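Side-chain contacts in hypothetical 19.5 KDA protein IN emre-rus intergenic region (Escherichia coli, PDB 1FUX), which is of unknown function but belongs to the phosphatidylethanolamine-binding protein family as a periplasmic, dimeric bacterial homologue of the Raf kinase inhibitor protein: residues S7-T12 with T18-S23; W63-V68 with H118-K123. One frame throughout, in Å; residues are numbered along the deposited sequence.

Interaction 1 of 2, residues S7-T12 with T18-S23; sequences SNEIKT and TSHVFS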
ATOM      1  N   SER A   7      22.920  -1.347 -12.774  1.00 17.66           N
ATOM      2  CA  SER A   7      22.503   0.040 -12.994  1.00 20.68           C
ATOM      3  C   SER A   7      23.764   0.911 -13.049  1.00 21.07           C
ATOM      4  O   SER A   7      24.712   0.771 -12.290  1.00 23.80           O
ATOM      5  CB  SER A   7      21.535   0.605 -11.936  1.00 17.20           C
ATOM      6  OG  SER A   7      21.426   2.033 -12.129  1.00 17.05           O
ATOM      7  N   ASN A   8      23.647   1.973 -13.856  1.00 24.91           N
ATOM      8  CA  ASN A   8      24.752   2.934 -13.961  1.00 26.97           C
ATOM      9  C   ASN A   8      24.635   4.022 -12.900  1.00 25.98           C
ATOM     10  O   ASN A   8      25.584   4.764 -12.593  1.00 25.75           O
ATOM     11  CB  ASN A   8      24.705   3.575 -15.357  1.00 29.73           C
ATOM     12  CG  ASN A   8      24.637   2.644 -16.533  1.00 34.74           C
ATOM     13  OD1 ASN A   8      25.474   1.740 -16.712  1.00 35.84           O
ATOM     14  ND2 ASN A   8      23.679   2.811 -17.457  1.00 37.27           N
ATOM     15  N   GLU A   9      23.438   4.129 -12.296  1.00 22.22           N
ATOM     16  CA  GLU A   9      23.182   5.157 -11.309  1.00 22.14           C
ATOM     17  C   GLU A   9      22.992   4.701  -9.868  1.00 22.01           C
ATOM     18  O   GLU A   9      23.131   5.529  -8.963  1.00 22.41           O
ATOM     19  CB  GLU A   9      21.912   5.943 -11.663  1.00 23.23           C
ATOM     20  CG  GLU A   9      21.941   6.720 -12.963  1.00 22.60           C
ATOM     21  CD  GLU A   9      21.823   5.901 -14.217  1.00 23.93           C
ATOM     22  OE1 GLU A   9      21.096   4.900 -14.297  1.00 23.31           O
ATOM     23  OE2 GLU A   9      22.509   6.272 -15.217  1.00 24.56           O
ATOM     24  N   ILE A  10      22.595   3.450  -9.599  1.00 20.68           N
ATOM     25  CA  ILE A  10      22.413   3.066  -8.204  1.00 17.61           C
ATOM     26  C   ILE A  10      23.220   1.799  -7.903  1.00 18.15           C
ATOM     27  O   ILE A  10      23.528   1.038  -8.829  1.00 17.29           O
ATOM     28  CB  ILE A  10      20.934   2.832  -7.835  1.00 16.47           C
ATOM     29  CG1 ILE A  10      20.320   1.743  -8.710  1.00 14.76           C
ATOM     30  CG2 ILE A  10      20.174   4.166  -7.941  1.00 18.18           C
ATOM     31  CD1 ILE A  10      18.969   1.183  -8.273  1.00 15.03           C
ATOM     32  N   LYS A  11      23.508   1.625  -6.630  1.00 17.52           N
ATOM     33  CA  LYS A  11      24.288   0.449  -6.217  1.00 20.41           C
ATOM     34  C   LYS A  11      23.884  -0.020  -4.827  1.00 19.50           C
ATOM     35  O   LYS A  11      23.690   0.821  -3.952  1.00 21.19           O
ATOM     36  CB  LYS A  11      25.763   0.865  -6.163  1.00 23.05           C
ATOM     37  CG  LYS A  11      26.779  -0.266  -6.192  0.50 24.76           C
ATOM     38  CD  LYS A  11      28.057   0.213  -6.911  0.50 26.02           C
ATOM     39  CE  LYS A  11      28.033  -0.283  -8.351  0.50 26.92           C
ATOM     40  NZ  LYS A  11      28.667   0.647  -9.325  0.50 28.86           N
ATOM     41  N   THR A  12      23.838  -1.329  -4.600  1.00 20.54           N
ATOM     42  CA  THR A  12      23.452  -1.795  -3.252  1.00 19.43           C
ATOM     43  C   THR A  12      24.283  -1.193  -2.145  1.00 20.09           C
ATOM     44  O   THR A  12      25.524  -1.165  -2.130  1.00 18.73           O
ATOM     45  CB  THR A  12      23.509  -3.333  -3.262  1.00 18.52           C
ATOM     46  OG1 THR A  12      22.525  -3.826  -4.172  1.00 16.79           O
ATOM     47  CG2 THR A  12      23.303  -3.858  -1.835  1.00 19.64           C
ATOM     48  N   THR A  18      20.795  12.897  -5.497  1.00 22.40           N
ATOM     49  CA  THR A  18      19.626  13.756  -5.526  1.00 21.67           C
ATOM     50  C   THR A  18      18.705  13.506  -6.702  1.00 19.20           C
ATOM     51  O   THR A  18      17.522  13.843  -6.667  1.00 18.62           O
ATOM     52  CB  THR A  18      19.999  15.269  -5.594  1.00 24.82           C
ATOM     53  OG1 THR A  18      20.903  15.506  -6.666  1.00 28.78           O
ATOM     54  CG2 THR A  18      20.644  15.654  -4.282  1.00 26.73           C
ATOM     55  N   SER A  19      19.246  13.004  -7.806  1.00 17.05           N
ATOM     56  CA  SER A  19      18.483  12.712  -9.003  1.00 16.81           C
ATOM     57  C   SER A  19      17.335  11.753  -8.643  1.00 17.37           C
ATOM     58  O   SER A  19      16.302  11.818  -9.297  1.00 15.83           O
ATOM     59  CB  SER A  19      19.420  11.968  -9.988  1.00 19.82           C
ATOM     60  OG  SER A  19      18.673  11.880 -11.225  1.00 26.02           O
ATOM     61  N   HIS A  20      17.566  10.840  -7.690  1.00 16.11           N
ATOM     62  CA  HIS A  20      16.546   9.831  -7.380  1.00 17.38           C
ATOM     63  C   HIS A  20      15.748  10.074  -6.119  1.00 16.99           C
ATOM     64  O   HIS A  20      15.065   9.145  -5.620  1.00 14.70           O
ATOM     65  CB  HIS A  20      17.195   8.414  -7.373  1.00 19.34           C
ATOM     66  CG  HIS A  20      18.148   8.275  -8.528  1.00 20.71           C
ATOM     67  ND1 HIS A  20      17.815   8.258  -9.850  1.00 20.55           N
ATOM     68  CD2 HIS A  20      19.516   8.194  -8.485  1.00 20.90           C
ATOM     69  CE1 HIS A  20      18.912   8.185 -10.594  1.00 22.24           C
ATOM     70  NE2 HIS A  20      19.959   8.119  -9.784  1.00 19.47           N
ATOM     71  N   VAL A  21      15.741  11.280  -5.589  1.00 15.80           N
ATOM     72  CA  VAL A  21      15.022  11.691  -4.364  1.00 14.20           C
ATOM     73  C   VAL A  21      13.752  12.408  -4.822  1.00 14.76           C
ATOM     74  O   VAL A  21      13.715  12.977  -5.938  1.00 13.71           O
ATOM     75  CB  VAL A  21      15.957  12.607  -3.560  1.00 14.47           C
ATOM     76  CG1 VAL A  21      15.325  13.376  -2.394  1.00 16.65           C
ATOM     77  CG2 VAL A  21      17.105  11.766  -3.033  1.00 17.49           C
ATOM     78  N   PHE A  22      12.663  12.171  -4.103  1.00 13.64           N
ATOM     79  CA  PHE A  22      11.349  12.681  -4.518  1.00 14.37           C
ATOM     80  C   PHE A  22      11.331  14.210  -4.550  1.00 16.51           C
ATOM     81  O   PHE A  22      12.171  14.875  -3.958  1.00 17.50           O
ATOM     82  CB  PHE A  22      10.335  12.179  -3.469  1.00 13.54           C
ATOM     83  CG  PHE A  22       8.893  12.423  -3.782  1.00 11.37           C
ATOM     84  CD1 PHE A  22       8.350  12.036  -4.976  1.00 12.92           C
ATOM     85  CD2 PHE A  22       8.091  13.148  -2.891  1.00 15.17           C
ATOM     86  CE1 PHE A  22       7.024  12.255  -5.319  1.00 12.96           C
ATOM     87  CE2 PHE A  22       6.757  13.417  -3.218  1.00 14.69           C
ATOM     88  CZ  PHE A  22       6.248  12.979  -4.425  1.00 15.57           C
ATOM     89  N   SER A  23      10.349  14.769  -5.252  1.00 20.46           N
ATOM     90  CA  SER A  23      10.196  16.239  -5.260  1.00 24.11           C
ATOM     91  C   SER A  23       8.805  16.478  -4.671  1.00 25.42           C
ATOM     92  O   SER A  23       7.813  16.214  -5.327  1.00 26.72           O
ATOM     93  CB  SER A  23      10.348  16.777  -6.669  1.00 25.78           C
ATOM     94  OG  SER A  23      10.012  18.169  -6.709  1.00 28.11           O
TER
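Glu9 and Ile10 are the two residues of 7-12 that reach His20 of 18-23, and Ser7 sets their backbone. Its hydroxyl OG accepts from Glu9 N at 2.9 Å and from Ile10 N at 3.1 Å, and is also hydrogen-bonded to Ser35 O, so three bonds grip one small polar atom. Glu9 meets the imidazole with its aliphatic part: CB lies 3.5 Å from His20 NE2, and CG follows at 4.0 Å from the same His20 NE2, the two side chains crossing at about a right angle. The Ser7 bonds make an ST turn joined to an ST motif, which curls the chain just after strand 4-6; both segments belong to the connection from there to strand 23-24 in this PEBP fold. With CG anti to the carbonyl carbon (chi1 -63°) and the chain bent at chi2 (75°), the Glu9 carboxylate swings away from the histidine, and OE1 is hydrogen-bonded to Ser35 OG. Glu9 OE1 stays 5.7 Å from His20 NE2, so the two polar ends do not meet. Ile10 adds its CG2 methyl, 4.1 Å from His20 CD2, while its side chain also packs on Pro159 of strand 151-161. One face of the imidazole has Ser19 CB 3.8 Å above its centre, and the bond of His20 ND1 to Thr32 O fixes the turn of the ring.

Interaction 2 of 2, residues W63-V68 with H118-K123; sequences WWHWTV and HHYQFK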
ATOM      1  N   TRP A  63       6.245   1.274   1.545  1.00 10.93           N
ATOM      2  CA  TRP A  63       5.910   2.323   0.576  1.00 10.56           C
ATOM      3  C   TRP A  63       6.255   1.827  -0.820  1.00  9.99           C
ATOM      4  O   TRP A  63       7.372   1.414  -1.096  1.00 10.19           O
ATOM      5  CB  TRP A  63       6.692   3.596   0.903  1.00 10.12           C
ATOM      6  CG  TRP A  63       6.105   4.804   0.188  1.00 12.41           C
ATOM      7  CD1 TRP A  63       6.411   5.244  -1.064  1.00 12.76           C
ATOM      8  CD2 TRP A  63       5.107   5.681   0.717  1.00 12.76           C
ATOM      9  NE1 TRP A  63       5.641   6.356  -1.374  1.00 12.28           N
ATOM     10  CE2 TRP A  63       4.872   6.663  -0.268  1.00 11.87           C
ATOM     11  CE3 TRP A  63       4.432   5.756   1.940  1.00  9.90           C
ATOM     12  CZ2 TRP A  63       3.969   7.719  -0.084  1.00 13.24           C
ATOM     13  CZ3 TRP A  63       3.529   6.803   2.116  1.00 11.64           C
ATOM     14  CH2 TRP A  63       3.302   7.761   1.124  1.00 11.59           C
ATOM     15  N   TRP A  64       5.237   1.858  -1.674  1.00 11.37           N
ATOM     16  CA  TRP A  64       5.486   1.499  -3.090  1.00 10.23           C
ATOM     17  C   TRP A  64       5.951   2.744  -3.823  1.00 10.33           C
ATOM     18  O   TRP A  64       5.228   3.719  -3.933  1.00  8.32           O
ATOM     19  CB  TRP A  64       4.196   0.993  -3.737  1.00 11.51           C
ATOM     20  CG  TRP A  64       3.772  -0.357  -3.235  1.00 11.83           C
ATOM     21  CD1 TRP A  64       2.762  -0.680  -2.365  1.00 14.32           C
ATOM     22  CD2 TRP A  64       4.373  -1.608  -3.625  1.00 13.26           C
ATOM     23  NE1 TRP A  64       2.731  -2.043  -2.189  1.00 13.32           N
ATOM     24  CE2 TRP A  64       3.688  -2.639  -2.960  1.00 12.08           C
ATOM     25  CE3 TRP A  64       5.443  -1.949  -4.469  1.00 13.83           C
ATOM     26  CZ2 TRP A  64       4.027  -3.986  -3.085  1.00 14.68           C
ATOM     27  CZ3 TRP A  64       5.751  -3.295  -4.621  1.00 13.91           C
ATOM     28  CH2 TRP A  64       5.063  -4.312  -3.952  1.00 15.81           C
ATOM     29  N   HIS A  65       7.180   2.798  -4.326  1.00  9.18           N
ATOM     30  CA  HIS A  65       7.702   3.969  -5.026  1.00 10.80           C
ATOM     31  C   HIS A  65       7.495   3.882  -6.528  1.00 13.23           C
ATOM     32  O   HIS A  65       7.470   4.921  -7.218  1.00 12.31           O
ATOM     33  CB  HIS A  65       9.232   4.019  -4.731  1.00  9.71           C
ATOM     34  CG  HIS A  65       9.481   4.601  -3.360  1.00  9.87           C
ATOM     35  ND1 HIS A  65       9.702   5.938  -3.114  1.00  9.23           N
ATOM     36  CD2 HIS A  65       9.566   3.974  -2.158  1.00 10.55           C
ATOM     37  CE1 HIS A  65       9.888   6.123  -1.804  1.00 11.16           C
ATOM     38  NE2 HIS A  65       9.789   4.917  -1.189  1.00  9.14           N
ATOM     39  N   TRP A  66       7.387   2.674  -7.074  1.00  9.85           N
ATOM     40  CA  TRP A  66       7.168   2.579  -8.533  1.00  9.36           C
ATOM     41  C   TRP A  66       6.680   1.202  -8.910  1.00 10.53           C
ATOM     42  O   TRP A  66       7.182   0.229  -8.312  1.00 11.04           O
ATOM     43  CB  TRP A  66       8.573   2.719  -9.185  1.00 11.35           C
ATOM     44  CG  TRP A  66       8.545   2.941 -10.677  1.00  8.16           C
ATOM     45  CD1 TRP A  66       7.529   3.448 -11.448  1.00  9.52           C
ATOM     46  CD2 TRP A  66       9.687   2.784 -11.551  1.00 11.81           C
ATOM     47  NE1 TRP A  66       7.980   3.588 -12.752  1.00 11.83           N
ATOM     48  CE2 TRP A  66       9.288   3.172 -12.828  1.00 12.79           C
ATOM     49  CE3 TRP A  66      10.989   2.316 -11.350  1.00 10.65           C
ATOM     50  CZ2 TRP A  66      10.123   3.098 -13.971  1.00 12.64           C
ATOM     51  CZ3 TRP A  66      11.855   2.268 -12.469  1.00 11.98           C
ATOM     52  CH2 TRP A  66      11.418   2.669 -13.766  1.00 11.44           C
ATOM     53  N   THR A  67       5.826   1.035  -9.896  1.00 10.27           N
ATOM     54  CA  THR A  67       5.512  -0.293 -10.411  1.00 12.38           C
ATOM     55  C   THR A  67       5.432  -0.088 -11.941  1.00 10.16           C
ATOM     56  O   THR A  67       4.687   0.793 -12.377  1.00 11.99           O
ATOM     57  CB  THR A  67       4.186  -0.950  -9.941  1.00 10.82           C
ATOM     58  OG1 THR A  67       3.083  -0.136 -10.329  1.00 12.48           O
ATOM     59  CG2 THR A  67       4.141  -1.115  -8.423  1.00 10.32           C
ATOM     60  N   VAL A  68       6.085  -0.966 -12.688  1.00 11.88           N
ATOM     61  CA  VAL A  68       5.984  -0.910 -14.142  1.00 15.07           C
ATOM     62  C   VAL A  68       5.818  -2.386 -14.601  1.00 13.59           C
ATOM     63  O   VAL A  68       6.626  -3.172 -14.127  1.00 14.17           O
ATOM     64  CB  VAL A  68       7.281  -0.591 -14.923  1.00 16.28           C
ATOM     65  CG1 VAL A  68       6.952  -0.368 -16.413  1.00 16.58           C
ATOM     66  CG2 VAL A  68       8.028   0.551 -14.346  1.00 19.62           C
ATOM     67  N   HIS A 118      16.979   4.177   4.929  1.00 19.45           N
ATOM     68  CA  HIS A 118      15.975   3.262   4.444  1.00 16.88           C
ATOM     69  C   HIS A 118      16.610   2.525   3.269  1.00 17.57           C
ATOM     70  O   HIS A 118      17.513   3.022   2.598  1.00 17.26           O
ATOM     71  CB  HIS A 118      14.722   4.011   3.945  1.00 16.94           C
ATOM     72  CG  HIS A 118      13.907   4.599   5.044  1.00 14.36           C
ATOM     73  ND1 HIS A 118      12.593   4.950   4.853  1.00 15.62           N
ATOM     74  CD2 HIS A 118      14.210   4.900   6.349  1.00 16.82           C
ATOM     75  CE1 HIS A 118      12.101   5.448   5.992  1.00 16.52           C
ATOM     76  NE2 HIS A 118      13.060   5.415   6.891  1.00 16.54           N
ATOM     77  N   HIS A 119      16.150   1.313   3.076  1.00 17.14           N
ATOM     78  CA  HIS A 119      16.648   0.427   2.031  1.00 17.94           C
ATOM     79  C   HIS A 119      15.641   0.395   0.908  1.00 18.80           C
ATOM     80  O   HIS A 119      14.520  -0.098   1.128  1.00 20.60           O
ATOM     81  CB  HIS A 119      16.724  -0.952   2.740  1.00 21.47           C
ATOM     82  CG  HIS A 119      17.847  -0.870   3.735  1.00 26.74           C
ATOM     83  ND1 HIS A 119      17.607  -0.377   5.019  1.00 29.41           N
ATOM     84  CD2 HIS A 119      19.164  -1.137   3.632  1.00 27.60           C
ATOM     85  CE1 HIS A 119      18.753  -0.374   5.691  1.00 30.15           C
ATOM     86  NE2 HIS A 119      19.693  -0.828   4.869  1.00 30.90           N
ATOM     87  N   TYR A 120      15.932   0.936  -0.255  1.00 14.53           N
ATOM     88  CA  TYR A 120      14.969   0.991  -1.342  1.00 14.06           C
ATOM     89  C   TYR A 120      15.204  -0.209  -2.251  1.00 16.02           C
ATOM     90  O   TYR A 120      16.315  -0.254  -2.826  1.00 17.13           O
ATOM     91  CB  TYR A 120      15.135   2.317  -2.143  1.00 13.08           C
ATOM     92  CG  TYR A 120      14.802   3.427  -1.175  1.00 13.62           C
ATOM     93  CD1 TYR A 120      15.767   3.964  -0.341  1.00 12.78           C
ATOM     94  CD2 TYR A 120      13.485   3.917  -1.113  1.00 13.56           C
ATOM     95  CE1 TYR A 120      15.455   4.970   0.567  1.00 14.46           C
ATOM     96  CE2 TYR A 120      13.155   4.907  -0.169  1.00 12.97           C
ATOM     97  CZ  TYR A 120      14.148   5.427   0.628  1.00 14.95           C
ATOM     98  OH  TYR A 120      13.876   6.396   1.577  1.00 15.53           O
ATOM     99  N   GLN A 121      14.283  -1.147  -2.272  1.00 13.44           N
ATOM    100  CA  GLN A 121      14.480  -2.355  -3.088  1.00 15.45           C
ATOM    101  C   GLN A 121      14.003  -2.106  -4.501  1.00 14.67           C
ATOM    102  O   GLN A 121      12.807  -1.967  -4.797  1.00 12.44           O
ATOM    103  CB  GLN A 121      13.749  -3.567  -2.492  1.00 19.45           C
ATOM    104  CG  GLN A 121      13.894  -3.785  -1.010  1.00 25.86           C
ATOM    105  CD  GLN A 121      12.985  -4.646  -0.188  1.00 29.34           C
ATOM    106  OE1 GLN A 121      13.407  -5.266   0.822  1.00 34.21           O
ATOM    107  NE2 GLN A 121      11.697  -4.822  -0.414  1.00 30.07           N
ATOM    108  N   PHE A 122      14.971  -2.065  -5.434  1.00 13.66           N
ATOM    109  CA  PHE A 122      14.702  -1.904  -6.861  1.00 12.27           C
ATOM    110  C   PHE A 122      14.767  -3.337  -7.392  1.00 15.37           C
ATOM    111  O   PHE A 122      15.851  -3.937  -7.427  1.00 16.48           O
ATOM    112  CB  PHE A 122      15.744  -1.049  -7.597  1.00 14.23           C
ATOM    113  CG  PHE A 122      15.612   0.432  -7.349  1.00 12.87           C
ATOM    114  CD1 PHE A 122      15.922   0.992  -6.106  1.00 14.70           C
ATOM    115  CD2 PHE A 122      15.177   1.225  -8.388  1.00 14.84           C
ATOM    116  CE1 PHE A 122      15.765   2.371  -5.933  1.00 14.64           C
ATOM    117  CE2 PHE A 122      15.017   2.598  -8.220  1.00 12.46           C
ATOM    118  CZ  PHE A 122      15.343   3.142  -6.985  1.00 13.28           C
ATOM    119  N   LYS A 123      13.630  -3.845  -7.833  1.00 15.37           N
ATOM    120  CA  LYS A 123      13.550  -5.244  -8.212  1.00 17.08           C
ATOM    121  C   LYS A 123      12.982  -5.475  -9.592  1.00 16.19           C
ATOM    122  O   LYS A 123      11.976  -4.913 -10.018  1.00 15.56           O
ATOM    123  CB  LYS A 123      12.612  -5.875  -7.143  1.00 15.74           C
ATOM    124  CG  LYS A 123      12.285  -7.372  -7.310  1.00 20.38           C
ATOM    125  CD  LYS A 123      11.839  -7.782  -5.888  1.00 22.29           C
ATOM    126  CE  LYS A 123      11.185  -9.140  -5.812  1.00 27.37           C
ATOM    127  NZ  LYS A 123      10.565  -9.316  -4.445  1.00 27.08           N
TER
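Tyr120 turns a ring edge onto the face of His65, across the middle strand 47-54 that separates 63-72 from 118-127. Along 118-123, His118 comes first: its two nitrogens are hydrogen-bonded to Asp54 and Asp115, an Asp-His cluster consistent with the ligand pocket of PEBP relatives. Tyr120 carries the contact. Its CG stands anti to the carbonyl carbon (chi1 -64°), which brings the CD2-CE2 edge over the imidazole: Tyr120 CE2 is 3.5 Å from His65 NE2, and Tyr120 CD2 is 3.8 Å from the same His65 NE2. Centroids of the His65 and Tyr120 rings lie 5.2 Å apart and their planes stand at 79°, an offset edge-to-face (T-shaped) pair. On the opposite face of the imidazole sits Trp63 CD1, 3.4 Å above the His65 ring plane, so the ring is held between two aromatic groups. A classic beta bulge puts His65 and Trp66 opposite the single residue Val52 of strand 47-54, and further along Phe122 packs on the same Val52. Cutting His65 back to an alanine removes the imidazole, which would probably leave a gap between the Tyr120 edge and Trp63 and Gly107 O without its side-chain partner. With ND1 bonded to that carbonyl, the imidazole's rotation is fixed and its face is presented to tyrosine C-H groups, so this contact rests on weakly polar C-H to pi attraction instead of a hydrogen bond.

How the interactions relate
Both contacts are buried, but they sit at different depths: interaction 2 is centred about 4 Å from the centre of the chain, interaction 1 about 11 Å. Interaction 1 is local, joining two parts of one connection only a few residues apart, whereas interaction 2 brings together two strands of the five-stranded sheet that are distant in sequence. Each has a histidine whose ND1 is tied to a loop carbonyl, yet one ring receives aliphatic carbons and the other an aromatic edge. The two touch where Ile10 CD1 lies 3.6 Å from Phe122 CG, so the loop packs directly against strand 118-127. Strand 151-161 flanks both, with Pro159 against Ile10 and Tyr161 against Tyr120.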